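Local structure of putative aldehyde dehydrogenase AldY (Bacillus subtilis, 4DNG) at residues I86-A91 with D318-K323; A274-K279 with A309-L314; L314-Q319 with E355-G360; T324-L329 with L363-F368; I330-I335 with V359-T364. The protein probably catalyses the NAD-dependent oxidation of aldehydes to carboxylates and may contribute to protecting the cell against stress from ethanol and related compounds. One frame throughout, in Å; residues are numbered along the deposited sequence.

Contact 1 (I86-A91 with D318-K323)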
# COMPACT_ATOMS: atom_id res chain seq x y z
N ILE A 86 -9.22 19.61 -28.90
CA ILE A 86 -9.19 19.05 -27.56
C ILE A 86 -8.84 20.16 -26.58
O ILE A 86 -9.49 20.31 -25.55
CB ILE A 86 -8.23 17.84 -27.48
CG1 ILE A 86 -8.70 16.73 -28.45
CG2 ILE A 86 -8.12 17.31 -26.07
CD1 ILE A 86 -7.77 15.53 -28.57
N ILE A 87 -7.84 20.97 -26.94
CA ILE A 87 -7.37 22.07 -26.10
C ILE A 87 -8.51 23.06 -25.82
O ILE A 87 -8.81 23.40 -24.67
CB ILE A 87 -6.08 22.72 -26.68
CG1 ILE A 87 -4.88 21.79 -26.42
CG2 ILE A 87 -5.82 24.11 -26.10
CD1 ILE A 87 -3.59 22.18 -27.12
N MET A 88 -9.19 23.46 -26.88
CA MET A 88 -10.38 24.29 -26.78
C MET A 88 -11.39 23.71 -25.81
O MET A 88 -11.83 24.41 -24.89
CB MET A 88 -11.02 24.52 -28.15
CG MET A 88 -12.07 25.62 -28.14
SD MET A 88 -11.48 27.19 -27.45
CE MET A 88 -10.56 27.86 -28.83
N MET A 89 -11.74 22.44 -25.99
CA MET A 89 -12.72 21.78 -25.12
C MET A 89 -12.29 21.68 -23.63
O MET A 89 -13.11 21.93 -22.74
CB MET A 89 -13.13 20.41 -25.68
CG MET A 89 -14.23 19.71 -24.88
SD MET A 89 -15.80 20.61 -24.74
CE MET A 89 -16.30 20.65 -26.46
N ILE A 90 -11.02 21.33 -23.37
CA ILE A 90 -10.48 21.36 -22.00
C ILE A 90 -10.66 22.74 -21.39
O ILE A 90 -11.06 22.86 -20.24
CB ILE A 90 -8.98 20.97 -21.92
CG1 ILE A 90 -8.77 19.49 -22.27
CG2 ILE A 90 -8.44 21.24 -20.52
CD1 ILE A 90 -7.35 19.18 -22.70
N ALA A 91 -10.34 23.78 -22.15
CA ALA A 91 -10.55 25.14 -21.70
C ALA A 91 -12.04 25.43 -21.40
O ALA A 91 -12.36 25.85 -20.29
CB ALA A 91 -9.99 26.13 -22.72
N ASP A 318 -11.89 35.83 -20.36
CA ASP A 318 -12.32 34.68 -21.13
C ASP A 318 -11.14 33.77 -21.38
O ASP A 318 -10.14 34.17 -21.96
CB ASP A 318 -12.96 35.10 -22.45
CG ASP A 318 -13.77 33.99 -23.08
OD1 ASP A 318 -13.60 32.81 -22.68
OD2 ASP A 318 -14.59 34.29 -23.98
N GLN A 319 -11.28 32.54 -20.94
CA GLN A 319 -10.19 31.56 -20.91
C GLN A 319 -9.97 30.92 -22.29
O GLN A 319 -8.90 30.36 -22.57
CB GLN A 319 -10.59 30.51 -19.91
CG GLN A 319 -12.10 30.53 -19.76
CD GLN A 319 -12.69 29.18 -19.99
OE1 GLN A 319 -13.90 28.98 -19.86
NE2 GLN A 319 -11.84 28.22 -20.32
N THR A 320 -10.99 31.00 -23.14
CA THR A 320 -10.86 30.54 -24.51
C THR A 320 -10.00 31.50 -25.34
O THR A 320 -9.58 31.16 -26.44
CB THR A 320 -12.22 30.36 -25.17
OG1 THR A 320 -12.80 31.65 -25.40
CG2 THR A 320 -13.14 29.51 -24.27
N ASP A 321 -9.73 32.69 -24.81
CA ASP A 321 -8.80 33.65 -25.40
C ASP A 321 -7.36 33.21 -25.12
O ASP A 321 -7.00 33.02 -23.95
CB ASP A 321 -9.10 35.05 -24.83
CG ASP A 321 -8.14 36.15 -25.32
OD1 ASP A 321 -6.93 35.92 -25.51
OD2 ASP A 321 -8.62 37.29 -25.47
N PRO A 322 -6.54 33.03 -26.18
CA PRO A 322 -5.17 32.47 -26.04
C PRO A 322 -4.15 33.35 -25.28
O PRO A 322 -3.00 32.93 -25.09
CB PRO A 322 -4.72 32.25 -27.50
CG PRO A 322 -5.54 33.18 -28.30
CD PRO A 322 -6.85 33.35 -27.59
N LYS A 323 -4.56 34.54 -24.84
CA LYS A 323 -3.69 35.39 -24.03
C LYS A 323 -4.25 35.69 -22.63
O LYS A 323 -3.80 36.63 -21.96
CB LYS A 323 -3.35 36.70 -24.77
CG LYS A 323 -2.08 36.63 -25.61
CD LYS A 323 -1.34 37.97 -25.59
CE LYS A 323 0.10 37.85 -26.06
NZ LYS A 323 0.25 38.08 -27.52

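Contact 2 (A274-K279 with A309-L314)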
# COMPACT_ATOMS: atom_id res chain seq x y z
N ALA A 274 9.45 31.79 -11.66
CA ALA A 274 9.02 30.41 -11.43
C ALA A 274 7.79 30.32 -10.50
O ALA A 274 7.00 29.40 -10.64
CB ALA A 274 10.17 29.58 -10.89
N ALA A 275 7.64 31.27 -9.58
CA ALA A 275 6.45 31.34 -8.72
C ALA A 275 5.19 31.81 -9.46
O ALA A 275 4.08 31.42 -9.10
CB ALA A 275 6.70 32.21 -7.50
N ILE A 276 5.36 32.64 -10.48
CA ILE A 276 4.22 33.07 -11.30
C ILE A 276 3.70 31.93 -12.19
O ILE A 276 2.50 31.66 -12.20
CB ILE A 276 4.55 34.33 -12.13
CG1 ILE A 276 4.08 35.58 -11.39
CG2 ILE A 276 3.86 34.30 -13.49
CD1 ILE A 276 5.11 36.14 -10.44
N PHE A 277 4.61 31.27 -12.92
CA PHE A 277 4.28 30.15 -13.81
C PHE A 277 3.54 29.07 -13.04
O PHE A 277 2.46 28.65 -13.44
CB PHE A 277 5.55 29.59 -14.49
CG PHE A 277 5.28 28.54 -15.56
CD1 PHE A 277 5.02 28.91 -16.88
CD2 PHE A 277 5.32 27.17 -15.25
CE1 PHE A 277 4.78 27.95 -17.87
CE2 PHE A 277 5.09 26.22 -16.24
CZ PHE A 277 4.82 26.61 -17.54
N GLY A 278 4.11 28.64 -11.91
CA GLY A 278 3.52 27.64 -11.03
C GLY A 278 2.16 28.03 -10.47
O GLY A 278 1.20 27.26 -10.58
N LYS A 279 2.07 29.22 -9.90
CA LYS A 279 0.82 29.65 -9.25
C LYS A 279 -0.31 30.12 -10.18
O LYS A 279 -1.48 29.91 -9.86
CB LYS A 279 1.11 30.70 -8.16
CG LYS A 279 -0.10 31.15 -7.36
CD LYS A 279 -0.76 30.00 -6.61
CE LYS A 279 -2.16 30.39 -6.18
NZ LYS A 279 -2.79 29.41 -5.25
N ALA A 309 4.16 43.34 -8.39
CA ALA A 309 4.07 44.08 -9.64
C ALA A 309 3.67 43.15 -10.79
O ALA A 309 2.78 43.48 -11.58
CB ALA A 309 5.37 44.80 -9.96
N ARG A 310 4.31 41.98 -10.85
CA ARG A 310 4.15 41.06 -11.98
C ARG A 310 2.74 40.44 -12.02
O ARG A 310 2.14 40.30 -13.09
CB ARG A 310 5.26 39.99 -11.96
CG ARG A 310 5.28 39.00 -13.12
CD ARG A 310 5.67 39.62 -14.46
NE ARG A 310 5.64 38.63 -15.54
CZ ARG A 310 4.56 38.30 -16.25
NH1 ARG A 310 3.39 38.89 -16.02
NH2 ARG A 310 4.65 37.39 -17.21
N VAL A 311 2.23 40.10 -10.83
CA VAL A 311 0.90 39.52 -10.65
C VAL A 311 -0.19 40.49 -11.08
O VAL A 311 -1.18 40.10 -11.71
CB VAL A 311 0.69 39.07 -9.17
CG1 VAL A 311 -0.78 38.88 -8.83
CG2 VAL A 311 1.48 37.80 -8.89
N LYS A 312 0.03 41.77 -10.77
CA LYS A 312 -0.91 42.86 -11.11
C LYS A 312 -1.17 43.02 -12.62
O LYS A 312 -2.20 43.56 -13.02
CB LYS A 312 -0.42 44.20 -10.53
CG LYS A 312 -0.53 44.33 -9.01
CD LYS A 312 -1.26 45.61 -8.62
CE LYS A 312 -2.78 45.41 -8.69
NZ LYS A 312 -3.57 46.67 -8.76
N GLN A 313 -0.23 42.54 -13.44
CA GLN A 313 -0.29 42.68 -14.90
C GLN A 313 -1.15 41.61 -15.54
O GLN A 313 -1.83 41.87 -16.54
CB GLN A 313 1.10 42.58 -15.51
CG GLN A 313 1.83 43.90 -15.69
CD GLN A 313 3.33 43.75 -15.57
OE1 GLN A 313 3.98 44.50 -14.84
NE2 GLN A 313 3.90 42.76 -16.27
N LEU A 314 -1.11 40.41 -14.95
CA LEU A 314 -1.67 39.21 -15.57
C LEU A 314 -3.07 39.44 -16.15
O LEU A 314 -3.94 40.00 -15.47
CB LEU A 314 -1.68 38.05 -14.57
CG LEU A 314 -0.38 37.75 -13.81
CD1 LEU A 314 -0.67 36.76 -12.69
CD2 LEU A 314 0.75 37.26 -14.71

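Contact 3 (L314-Q319 with E355-G360)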
# COMPACT_ATOMS: atom_id res chain seq x y z
N LEU A 314 -1.11 40.41 -14.95
CA LEU A 314 -1.67 39.21 -15.57
C LEU A 314 -3.07 39.44 -16.15
O LEU A 314 -3.94 40.00 -15.47
CB LEU A 314 -1.68 38.05 -14.57
CG LEU A 314 -0.38 37.75 -13.81
CD1 LEU A 314 -0.67 36.76 -12.69
CD2 LEU A 314 0.75 37.26 -14.71
N PRO A 315 -3.26 39.07 -17.43
CA PRO A 315 -4.57 39.12 -18.11
C PRO A 315 -5.63 38.21 -17.49
O PRO A 315 -5.39 37.02 -17.28
CB PRO A 315 -4.24 38.67 -19.54
CG PRO A 315 -2.83 39.10 -19.73
CD PRO A 315 -2.16 38.89 -18.40
N TYR A 316 -6.79 38.77 -17.20
CA TYR A 316 -7.90 37.97 -16.68
C TYR A 316 -9.12 38.04 -17.60
O TYR A 316 -9.32 39.03 -18.29
CB TYR A 316 -8.22 38.37 -15.23
CG TYR A 316 -8.89 39.72 -15.07
CD1 TYR A 316 -10.27 39.88 -15.28
CD2 TYR A 316 -8.15 40.84 -14.68
CE1 TYR A 316 -10.88 41.11 -15.12
CE2 TYR A 316 -8.76 42.08 -14.52
CZ TYR A 316 -10.12 42.21 -14.74
OH TYR A 316 -10.74 43.43 -14.58
N GLY A 317 -9.94 36.99 -17.62
CA GLY A 317 -11.18 37.03 -18.38
C GLY A 317 -11.57 35.73 -19.07
O GLY A 317 -11.62 34.67 -18.45
N ASP A 318 -11.89 35.83 -20.36
CA ASP A 318 -12.32 34.68 -21.13
C ASP A 318 -11.14 33.77 -21.38
O ASP A 318 -10.14 34.17 -21.96
CB ASP A 318 -12.96 35.10 -22.45
CG ASP A 318 -13.77 33.99 -23.08
OD1 ASP A 318 -13.60 32.81 -22.68
OD2 ASP A 318 -14.59 34.29 -23.98
N GLN A 319 -11.28 32.54 -20.94
CA GLN A 319 -10.19 31.56 -20.91
C GLN A 319 -9.97 30.92 -22.29
O GLN A 319 -8.90 30.36 -22.57
CB GLN A 319 -10.59 30.51 -19.91
CG GLN A 319 -12.10 30.53 -19.76
CD GLN A 319 -12.69 29.18 -19.99
OE1 GLN A 319 -13.90 28.98 -19.86
NE2 GLN A 319 -11.84 28.22 -20.32
N GLU A 355 -4.85 43.35 -3.90
CA GLU A 355 -6.25 43.03 -3.69
C GLU A 355 -6.96 42.71 -5.00
O GLU A 355 -7.07 43.57 -5.88
CB GLU A 355 -6.96 44.17 -2.97
CG GLU A 355 -8.40 43.85 -2.60
CD GLU A 355 -8.90 44.66 -1.41
OE1 GLU A 355 -8.22 45.65 -1.00
OE2 GLU A 355 -9.97 44.31 -0.87
N GLY A 356 -7.43 41.48 -5.14
CA GLY A 356 -8.22 41.08 -6.30
C GLY A 356 -9.68 41.45 -6.14
O GLY A 356 -10.05 42.18 -5.21
N LYS A 357 -10.52 40.94 -7.04
CA LYS A 357 -11.96 41.24 -7.05
C LYS A 357 -12.70 40.17 -7.84
O LYS A 357 -12.05 39.32 -8.46
CB LYS A 357 -12.25 42.64 -7.62
CG LYS A 357 -12.17 42.75 -9.14
CD LYS A 357 -12.01 44.20 -9.57
CE LYS A 357 -12.09 44.36 -11.08
NZ LYS A 357 -13.50 44.54 -11.53
N ARG A 358 -14.03 40.21 -7.83
CA ARG A 358 -14.86 39.23 -8.52
C ARG A 358 -15.50 39.83 -9.75
O ARG A 358 -16.36 40.70 -9.63
CB ARG A 358 -15.95 38.65 -7.60
CG ARG A 358 -17.03 37.91 -8.37
CD ARG A 358 -17.96 37.06 -7.52
NE ARG A 358 -18.70 36.14 -8.38
CZ ARG A 358 -19.58 35.23 -7.96
NH1 ARG A 358 -20.18 34.44 -8.85
NH2 ARG A 358 -19.85 35.09 -6.66
N VAL A 359 -15.10 39.36 -10.92
CA VAL A 359 -15.74 39.74 -12.18
C VAL A 359 -16.46 38.53 -12.75
O VAL A 359 -15.84 37.63 -13.32
CB VAL A 359 -14.73 40.29 -13.22
CG1 VAL A 359 -15.47 40.93 -14.39
CG2 VAL A 359 -13.78 41.28 -12.59
N GLY A 360 -17.78 38.51 -12.60
CA GLY A 360 -18.55 37.34 -12.99
C GLY A 360 -18.09 36.19 -12.13
O GLY A 360 -18.15 36.27 -10.90

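Contact 4 (T324-L329 with L363-F368)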
# COMPACT_ATOMS: atom_id res chain seq x y z
N THR A 324 -5.22 34.89 -22.18
CA THR A 324 -5.74 35.02 -20.82
C THR A 324 -4.99 34.11 -19.87
O THR A 324 -4.65 32.97 -20.20
CB THR A 324 -7.24 34.71 -20.73
OG1 THR A 324 -7.96 35.49 -21.71
CG2 THR A 324 -7.77 35.07 -19.35
N VAL A 325 -4.73 34.62 -18.68
CA VAL A 325 -3.89 33.91 -17.74
C VAL A 325 -4.77 33.44 -16.60
O VAL A 325 -4.70 32.27 -16.18
CB VAL A 325 -2.70 34.79 -17.28
CG1 VAL A 325 -1.91 34.11 -16.18
CG2 VAL A 325 -1.80 35.13 -18.46
N VAL A 326 -5.63 34.34 -16.14
CA VAL A 326 -6.52 34.03 -15.05
C VAL A 326 -7.94 33.95 -15.60
O VAL A 326 -8.54 34.98 -15.98
CB VAL A 326 -6.41 35.05 -13.90
CG1 VAL A 326 -7.09 34.51 -12.66
CG2 VAL A 326 -4.95 35.31 -13.58
N GLY A 327 -8.46 32.72 -15.70
CA GLY A 327 -9.82 32.49 -16.11
C GLY A 327 -10.70 32.22 -14.90
O GLY A 327 -10.31 32.49 -13.75
N PRO A 328 -11.89 31.66 -15.14
CA PRO A 328 -12.89 31.55 -14.10
C PRO A 328 -12.57 30.43 -13.17
O PRO A 328 -11.81 29.55 -13.53
CB PRO A 328 -14.18 31.23 -14.88
CG PRO A 328 -13.76 30.81 -16.26
CD PRO A 328 -12.29 30.98 -16.39
N LEU A 329 -13.13 30.47 -11.96
CA LEU A 329 -13.03 29.29 -11.10
C LEU A 329 -14.08 28.26 -11.54
O LEU A 329 -15.09 28.62 -12.16
CB LEU A 329 -13.19 29.64 -9.61
CG LEU A 329 -12.07 30.50 -9.02
CD1 LEU A 329 -12.22 30.62 -7.51
CD2 LEU A 329 -10.70 29.93 -9.38
N LEU A 363 -12.20 35.25 -10.28
CA LEU A 363 -11.55 36.13 -9.33
C LEU A 363 -10.08 36.40 -9.66
O LEU A 363 -9.32 35.49 -10.02
CB LEU A 363 -11.84 35.79 -7.86
CG LEU A 363 -11.38 34.55 -7.11
CD1 LEU A 363 -10.03 34.80 -6.45
CD2 LEU A 363 -12.42 34.26 -6.05
N THR A 364 -9.74 37.69 -9.58
CA THR A 364 -8.44 38.20 -9.96
C THR A 364 -7.53 37.96 -8.79
O THR A 364 -8.01 37.93 -7.65
CB THR A 364 -8.51 39.71 -10.21
OG1 THR A 364 -9.07 40.33 -9.06
CG2 THR A 364 -9.37 40.02 -11.45
N PRO A 365 -6.22 37.81 -9.06
CA PRO A 365 -5.27 37.35 -8.04
C PRO A 365 -5.32 38.18 -6.74
O PRO A 365 -5.49 39.41 -6.80
CB PRO A 365 -3.91 37.51 -8.73
CG PRO A 365 -4.20 37.54 -10.19
CD PRO A 365 -5.57 38.10 -10.35
N TYR A 366 -5.18 37.49 -5.60
CA TYR A 366 -4.95 38.14 -4.31
C TYR A 366 -3.60 37.71 -3.78
O TYR A 366 -3.26 36.53 -3.82
CB TYR A 366 -6.01 37.76 -3.27
CG TYR A 366 -7.41 38.29 -3.52
CD1 TYR A 366 -8.20 37.79 -4.58
CD2 TYR A 366 -7.97 39.25 -2.68
CE1 TYR A 366 -9.49 38.26 -4.79
CE2 TYR A 366 -9.26 39.72 -2.88
CZ TYR A 366 -10.01 39.23 -3.94
OH TYR A 366 -11.29 39.71 -4.14
N VAL A 367 -2.83 38.66 -3.26
CA VAL A 367 -1.56 38.33 -2.62
C VAL A 367 -1.55 38.86 -1.19
O VAL A 367 -1.61 40.07 -0.95
CB VAL A 367 -0.32 38.81 -3.42
CG1 VAL A 367 0.97 38.41 -2.71
CG2 VAL A 367 -0.33 38.24 -4.85
N PHE A 368 -1.51 37.92 -0.24
CA PHE A 368 -1.32 38.23 1.17
C PHE A 368 0.17 38.14 1.51
O PHE A 368 0.87 37.25 1.02
CB PHE A 368 -2.11 37.25 2.03
CG PHE A 368 -3.60 37.47 1.98
CD1 PHE A 368 -4.19 38.46 2.75
CD2 PHE A 368 -4.41 36.67 1.17
CE1 PHE A 368 -5.57 38.67 2.71
CE2 PHE A 368 -5.78 36.87 1.12
CZ PHE A 368 -6.36 37.87 1.89

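Contact 5 (I330-I335 with V359-T364)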
# COMPACT_ATOMS: atom_id res chain seq x y z
N ILE A 330 -13.84 26.99 -11.23
CA ILE A 330 -14.64 25.88 -11.73
C ILE A 330 -16.17 26.04 -11.54
O ILE A 330 -16.94 25.68 -12.41
CB ILE A 330 -14.14 24.55 -11.12
CG1 ILE A 330 -14.90 23.32 -11.66
CG2 ILE A 330 -14.20 24.63 -9.61
CD1 ILE A 330 -14.87 23.15 -13.17
N ASN A 331 -16.59 26.59 -10.40
CA ASN A 331 -18.00 26.84 -10.12
C ASN A 331 -18.19 27.91 -9.03
O ASN A 331 -17.22 28.43 -8.48
CB ASN A 331 -18.69 25.53 -9.71
CG ASN A 331 -18.15 24.96 -8.41
OD1 ASN A 331 -17.98 25.69 -7.43
ND2 ASN A 331 -17.84 23.67 -8.41
N GLU A 332 -19.44 28.19 -8.70
CA GLU A 332 -19.81 29.21 -7.72
C GLU A 332 -19.44 28.85 -6.28
O GLU A 332 -19.12 29.74 -5.49
CB GLU A 332 -21.31 29.50 -7.81
CG GLU A 332 -21.84 30.54 -6.84
CD GLU A 332 -21.83 31.95 -7.41
OE1 GLU A 332 -22.12 32.13 -8.61
OE2 GLU A 332 -21.55 32.88 -6.63
N ARG A 333 -19.51 27.56 -5.93
CA ARG A 333 -19.15 27.14 -4.58
C ARG A 333 -17.67 27.41 -4.29
O ARG A 333 -17.31 27.69 -3.14
CB ARG A 333 -19.48 25.67 -4.34
CG ARG A 333 -20.85 25.43 -3.71
CD ARG A 333 -21.09 23.96 -3.36
NE ARG A 333 -21.35 23.12 -4.54
CZ ARG A 333 -20.57 22.13 -4.97
NH1 ARG A 333 -19.46 21.80 -4.32
NH2 ARG A 333 -20.91 21.44 -6.05
N GLN A 334 -16.83 27.35 -5.33
CA GLN A 334 -15.39 27.64 -5.19
C GLN A 334 -15.14 29.11 -4.91
O GLN A 334 -14.27 29.44 -4.11
CB GLN A 334 -14.61 27.24 -6.45
CG GLN A 334 -14.49 25.74 -6.62
CD GLN A 334 -13.63 25.11 -5.56
OE1 GLN A 334 -14.13 24.42 -4.67
NE2 GLN A 334 -12.31 25.35 -5.64
N ILE A 335 -15.89 29.99 -5.59
CA ILE A 335 -15.75 31.41 -5.36
C ILE A 335 -16.13 31.79 -3.92
O ILE A 335 -15.36 32.43 -3.23
CB ILE A 335 -16.50 32.26 -6.39
CG1 ILE A 335 -15.89 32.08 -7.78
CG2 ILE A 335 -16.41 33.73 -6.02
CD1 ILE A 335 -16.81 32.44 -8.92
N VAL A 359 -15.10 39.36 -10.92
CA VAL A 359 -15.74 39.74 -12.18
C VAL A 359 -16.46 38.53 -12.75
O VAL A 359 -15.84 37.63 -13.32
CB VAL A 359 -14.73 40.29 -13.22
CG1 VAL A 359 -15.47 40.93 -14.39
CG2 VAL A 359 -13.78 41.28 -12.59
N GLY A 360 -17.78 38.51 -12.60
CA GLY A 360 -18.55 37.34 -12.99
C GLY A 360 -18.09 36.19 -12.13
O GLY A 360 -18.15 36.27 -10.90
N ASN A 361 -17.60 35.13 -12.77
CA ASN A 361 -17.12 33.97 -12.02
C ASN A 361 -15.58 33.86 -12.00
O ASN A 361 -15.01 32.83 -11.58
CB ASN A 361 -17.82 32.68 -12.51
CG ASN A 361 -19.33 32.84 -12.60
OD1 ASN A 361 -19.90 32.94 -13.69
ND2 ASN A 361 -19.99 32.87 -11.44
N VAL A 362 -14.93 34.94 -12.43
CA VAL A 362 -13.47 35.07 -12.36
C VAL A 362 -13.12 35.80 -11.07
O VAL A 362 -13.67 36.86 -10.77
CB VAL A 362 -12.92 35.92 -13.53
CG1 VAL A 362 -11.43 36.15 -13.36
CG2 VAL A 362 -13.19 35.27 -14.89
N LEU A 363 -12.20 35.25 -10.28
CA LEU A 363 -11.55 36.13 -9.33
C LEU A 363 -10.08 36.40 -9.66
O LEU A 363 -9.32 35.49 -10.02
CB LEU A 363 -11.84 35.79 -7.86
CG LEU A 363 -11.38 34.55 -7.11
CD1 LEU A 363 -10.03 34.80 -6.45
CD2 LEU A 363 -12.42 34.26 -6.05
N THR A 364 -9.74 37.69 -9.58
CA THR A 364 -8.44 38.20 -9.96
C THR A 364 -7.53 37.96 -8.79
O THR A 364 -8.01 37.93 -7.65
CB THR A 364 -8.51 39.71 -10.21
OG1 THR A 364 -9.07 40.33 -9.06
CG2 THR A 364 -9.37 40.02 -11.45

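Contact 1 (I86-A91 with D318-K323)
Gln319 and Thr320 face Ala91 and Met88 where the last turns of helix 83-94, part of the N-terminal region of the aldehyde dehydrogenase fold, meet a type I beta turn running from Asp318 to Asp321. Followed outward, the Gln319 side chain leaves the turn with CB pointing at the helix, and its CG packs on Pro328. A bend at chi2 (126°) then aims the amide at the helix backbone: CD stands 3.4 Å from Ala91 O, and NE2 donates to that same carbonyl oxygen with an N-H...O angle of 160°, while OE1, the other arm, lies 3.5 Å from Ala91 O. The modelled Gln319 NE2 to Ala91 O separation, 2.4 Å, is very short and its exact value doubtful. NE2 also lies 3.7 Å from Ala91 CB and makes a second, weak bond to Gly96 O. Beside the amide, Met88 is bent at chi2 and chi3, which carries its sulfur SD to 4.0 Å from Thr320 CB at the more exposed flank. Thr320 N donates to Asp318 OD1, closing an Asx turn, and Thr320 OG1 adds a second bond to the same oxygen; both come from the same face, well above the carboxylate plane.

Contact 2 (A274-K279 with A309-L314)
Ile276 projects from helix 268-281 toward three side chains of the segment 309-314: Arg310, Val311 and Leu314. Its tip makes the nearest approach, CD1 standing 3.9 Å from Arg310 CG and 4.1 Å from Arg310 CB, so the partner is the aliphatic root of the arginine and not its guanidinium group. That root is presented because Arg310 CG is trans to the backbone N (chi1 -177°), while a bend at chi2 (70°) leads CD and the guanidinium away from the Ile276 tip. Lower on the same branch, CG1 of Ile276 lies 4.2 Å from Val311 CG2; the other branch, CG2, is 4.5 Å from Leu314 CD2. All of these are apolar contacts, and the closest CA pair, Ile276 and Val311, is 7.3 Å apart. In the fold, helix 268-281 makes the beta-alpha-beta crossover between the parallel strands 258-262 and 290-296, and helix 297-313 follows directly on the second of these. A further shell fixes both helices. Phe307, one turn before Val311, touches Ile276, and Phe280 of helix 268-281 reaches back to Val311 and Leu314. Val311 also rests on Pro365 and Val367 of strand 362-369. On the other helix, Lys279 NZ donates to the carbonyl oxygens of Ala384 and Ile386, tying helix 268-281 to the chain that enters strand 386-392.

Contact 3 (L314-Q319 with E355-G360)
Tyr316 supplies everything the segment 314-319 offers to Lys357 and Val359. The apolar part is one ring-to-methyl contact, Tyr316 CE1 to Val359 CG2 at 3.9 Å; the methyl approaches the ring obliquely, and the two side chains cross at about a right angle. With chi1 at 71°, CG of Tyr316 sits over the backbone, flanked by N and C, and the ring points to Val359. A mixed contact lies at the ring's far end, where Tyr316 OH is 3.9 Å from Lys357 CE: the phenol meets a methylene of the lysine, whose chain bends only at its last torsion. Polar bonding serves to shape the second segment instead. Arg358 NE donates to Gly360 O at 2.6 Å, almost straight at 176° and in the guanidinium plane, while the same guanidinium forms a salt bridge through NH2 with Glu332. Just 94 Å² is buried in all, as suits a surface contact. Tyr316 follows helix 297-313 at the start of the loop that leads to helix 332-347, and Val359 closes strand 358-359, which pairs with strand 362-369 as a beta hairpin in the mixed sheet of the aldehyde dehydrogenase fold; the ring joins the loop to this hairpin.

Contact 4 (T324-L329 with L363-F368)
Val326 has CG1 opposite its backbone N (chi1 -166°) and CG2 opposite its carbonyl carbon, a fork whose two methyls meet different parts of the segment 363-368. CG1 lies 3.6 Å from the backbone oxygen of Leu363, and CG2 lies 4.1 Å from Pro365 CG at the puckered corner of the ring. Leu329 and Leu363 form the second pair. Leu363 places CG between its backbone N and carbonyl carbon (chi1 68°), turning its branch toward Leu329, and the touch is made by CD1 of Leu329 with CD2 of Leu363 at 3.9 Å and with CG of Leu363 at 4.0 Å. Apart from the methyl-to-carbonyl touch at Leu363 O, these contacts are apolar, and they fasten the long connection between helices 297-313 and 332-347 to the start of strand 362-369 in the mixed sheet of the aldehyde dehydrogenase fold. Val326 is itself held by backbone hydrogen bonds to Pro315 and Gly317. Pro365 is packed by Val311 of helix 297-313, and Leu363 by Ala338 of helix 332-347, so each apolar pair also touches one of the two helices that the loop links. Between the two segments, the CA atoms of Val326 and Thr364 come nearest, at 6.9 Å.

Contact 5 (I330-I335 with V359-T364)
Ile335 carries the tight part of this contact, pressing its end against the backbone of Asn361. With CG1 trans to the carbonyl carbon (chi1 -66°), its CD1 comes to 3.2 Å from Asn361 O and 3.5 Å from Asn361 CA, close for a methyl group. The same CD1 is 3.7 Å from Asn361 CB, while the other branch, CG2, meets CD2 of Leu363 at 4.0 Å as the two side chains slide past one another in opposite directions. Toward the more exposed side the fit is looser. Glu332 OE1 stands 3.6 Å from Asn361 ND2 with carboxylate and amide planes 90° apart, and the stronger partners of both groups lie elsewhere: Glu332 OE2 forms a salt bridge with Arg358, and Asn361 OD1 accepts from Gln32. Asn331 fixes the start of the helix as its N-cap, OD1 accepting from Gln334 N at 2.9 Å. Beside this first helical turn lies a beta hairpin with a two-residue loop, Gly360-Asn361: Val359 and Val362 exchange backbone hydrogen bonds both ways, across a type II' turn with Gly360 at positive phi (63°). A type II' turn with glycine at its first inner position is characteristic of such tight two-residue hairpins.

How the contacts relate
From the N terminus, contact 1 closes by far the longest loop, bringing helix 83-94 to the turn at 318-323. Contact 2 spans a short loop wholly within that one, pairing helices 268-281 and 297-313. Contact 3 opens at Leu314, where contact 2 ends, and its first segment overlaps the second of contact 1. Contact 4 opens further along the chain and contact 5 where it enters helix 332-347. Contact 3 crosses contact 4, since their segments alternate, while contacts 3, 4 and 5 all return to the neighbouring residues 355-368. The connection between helices 297-313 and 332-347 is thus tied midway to helix 83-94 and, on both flanks, to the hairpin and sheet strands.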